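Local atomic coordinates of cellulose binding domain-containing protein (Clostridium clariflavum, PDB entry 4B96), a protein that probably binds cellulose through this calcium-containing family 3b carbohydrate-binding module, one part of a longer, probably membrane-bound protein of a biomass-sensing system. Residues K41-F46 / Y85-F90. Sequence-based numbering, arbitrary orientation.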
# COMPACT_ATOMS: atom_id res chain seq x y z
N LYS A 41 5.91 -9.73 9.65
CA LYS A 41 5.61 -8.75 10.70
C LYS A 41 4.37 -7.96 10.29
O LYS A 41 4.20 -7.58 9.09
CB LYS A 41 6.78 -7.75 10.78
CG LYS A 41 8.02 -8.34 11.34
CD LYS A 41 9.23 -7.42 11.18
CE LYS A 41 10.51 -8.22 11.58
NZ LYS A 41 11.73 -7.35 11.76
N VAL A 42 3.54 -7.60 11.27
CA VAL A 42 2.38 -6.78 10.98
C VAL A 42 2.44 -5.58 11.93
O VAL A 42 2.74 -5.77 13.13
CB VAL A 42 1.08 -7.59 11.22
CG1 VAL A 42 -0.19 -6.76 10.90
CG2 VAL A 42 1.08 -8.86 10.35
N ARG A 43 2.16 -4.36 11.41
CA ARG A 43 2.25 -3.17 12.26
C ARG A 43 0.94 -2.43 12.37
O ARG A 43 0.29 -2.21 11.35
CB ARG A 43 3.31 -2.20 11.74
CG ARG A 43 4.74 -2.78 11.93
CD ARG A 43 5.79 -1.85 11.34
NE ARG A 43 7.06 -2.57 11.43
CZ ARG A 43 8.22 -2.14 10.96
NH1 ARG A 43 8.30 -0.99 10.33
NH2 ARG A 43 9.31 -2.88 11.10
N TYR A 44 0.60 -2.02 13.59
CA TYR A 44 -0.54 -1.16 13.88
C TYR A 44 0.05 0.15 14.40
O TYR A 44 0.74 0.19 15.44
CB TYR A 44 -1.42 -1.81 14.94
CG TYR A 44 -2.71 -1.01 15.19
CD1 TYR A 44 -2.69 0.14 16.00
CD2 TYR A 44 -3.93 -1.39 14.59
CE1 TYR A 44 -3.87 0.89 16.19
CE2 TYR A 44 -5.12 -0.66 14.76
CZ TYR A 44 -5.09 0.47 15.58
OH TYR A 44 -6.22 1.24 15.76
N TYR A 45 -0.17 1.24 13.68
CA TYR A 45 0.42 2.53 14.04
C TYR A 45 -0.50 3.32 14.92
O TYR A 45 -1.70 3.47 14.60
CB TYR A 45 0.65 3.35 12.80
CG TYR A 45 1.64 2.65 11.91
CD1 TYR A 45 3.00 2.90 12.05
CD2 TYR A 45 1.20 1.77 10.92
CE1 TYR A 45 3.91 2.26 11.28
CE2 TYR A 45 2.13 1.14 10.07
CZ TYR A 45 3.46 1.37 10.28
OH TYR A 45 4.40 0.75 9.51
N PHE A 46 0.05 3.86 16.01
CA PHE A 46 -0.74 4.67 16.92
C PHE A 46 0.10 5.75 17.57
O PHE A 46 1.36 5.73 17.54
CB PHE A 46 -1.45 3.78 17.94
CG PHE A 46 -0.51 3.10 18.91
CD1 PHE A 46 0.20 1.93 18.55
CD2 PHE A 46 -0.35 3.61 20.22
CE1 PHE A 46 1.06 1.27 19.45
CE2 PHE A 46 0.52 2.94 21.14
CZ PHE A 46 1.24 1.81 20.75
N TYR A 85 4.44 2.18 16.77
CA TYR A 85 3.67 1.07 16.22
C TYR A 85 3.80 -0.13 17.13
O TYR A 85 4.81 -0.34 17.77
CB TYR A 85 4.10 0.69 14.78
CG TYR A 85 5.59 0.42 14.58
CD1 TYR A 85 6.12 -0.87 14.76
CD2 TYR A 85 6.45 1.44 14.20
CE1 TYR A 85 7.48 -1.16 14.56
CE2 TYR A 85 7.83 1.18 14.00
CZ TYR A 85 8.32 -0.14 14.18
OH TYR A 85 9.64 -0.42 13.97
N LEU A 86 2.74 -0.91 17.17
CA LEU A 86 2.81 -2.26 17.69
C LEU A 86 3.24 -3.13 16.51
O LEU A 86 2.68 -3.04 15.42
CB LEU A 86 1.43 -2.73 18.13
CG LEU A 86 1.25 -4.25 18.38
CD1 LEU A 86 1.95 -4.64 19.66
CD2 LEU A 86 -0.25 -4.60 18.47
N GLU A 87 4.25 -3.97 16.74
CA GLU A 87 4.61 -4.97 15.78
C GLU A 87 4.28 -6.38 16.26
O GLU A 87 4.80 -6.86 17.32
CB GLU A 87 6.11 -4.89 15.52
CG GLU A 87 6.51 -5.85 14.40
CD GLU A 87 7.89 -5.52 13.91
OE1 GLU A 87 8.04 -4.65 12.98
OE2 GLU A 87 8.85 -6.13 14.47
N VAL A 88 3.44 -7.06 15.49
CA VAL A 88 3.05 -8.44 15.78
C VAL A 88 3.91 -9.40 14.93
O VAL A 88 4.03 -9.20 13.72
CB VAL A 88 1.56 -8.67 15.45
CG1 VAL A 88 1.16 -10.15 15.71
CG2 VAL A 88 0.66 -7.72 16.34
N THR A 89 4.50 -10.41 15.57
CA THR A 89 5.31 -11.39 14.89
C THR A 89 4.84 -12.77 15.38
O THR A 89 4.00 -12.85 16.29
CB THR A 89 6.81 -11.21 15.23
OG1 THR A 89 6.97 -11.17 16.66
CG2 THR A 89 7.38 -9.90 14.60
N PHE A 90 5.34 -13.83 14.74
CA PHE A 90 4.88 -15.20 14.96
C PHE A 90 6.04 -16.09 15.14
O PHE A 90 6.95 -16.06 14.32
CB PHE A 90 4.11 -15.67 13.72
CG PHE A 90 2.96 -14.79 13.43
CD1 PHE A 90 3.13 -13.63 12.63
CD2 PHE A 90 1.72 -15.05 14.01
CE1 PHE A 90 2.06 -12.75 12.37
CE2 PHE A 90 0.63 -14.17 13.76
CZ PHE A 90 0.81 -13.03 12.91
O HOH W 1 11.32 -5.22 13.65
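Glu87 OE1 accepts two hydrogen bonds from one side of Arg43, from NE at 2.8 Å and from NH2 at 2.9 Å. Both are bent, as expected when two donors converge on one oxygen, yet guanidinium and carboxylate lie only 20° from coplanar, a side-on salt bridge. With CG anti to the backbone N (chi1 -175°), the extended Glu87 chain carries its carboxylate up beside the Arg43 guanidinium on the same sheet face. Its OE2 receives a bond from a water that also accepts from Lys41 NZ; Lys41 NZ and Glu87 OE2 stand 4.1 Å apart, too far for a direct salt bridge, which Lys41 forms instead with Asp142. Arg43 also lies along Tyr85: its guanidinium stacks at 15° to the ring, off-centre, while CD sits over the ring face, 3.8 Å from the centroid, a CH-pi contact. Ring and carboxylate thus probably restrict the guanidinium's rotation. Beneath these side chains the strands run antiparallel, and Val42-Val88 and Tyr44-Leu86 are hydrogen-bonded pairs, with Val88 N to Val42 O at 2.8 Å. These four residues point to the opposite sheet face, where Val42, Tyr44 and Leu86 pack against strand 20-29 of the second sheet in the CBM3 beta-sandwich. Within their own sheet, strands 40-47 and 83-90 are flanked by 136-140 and 69-75, respectively.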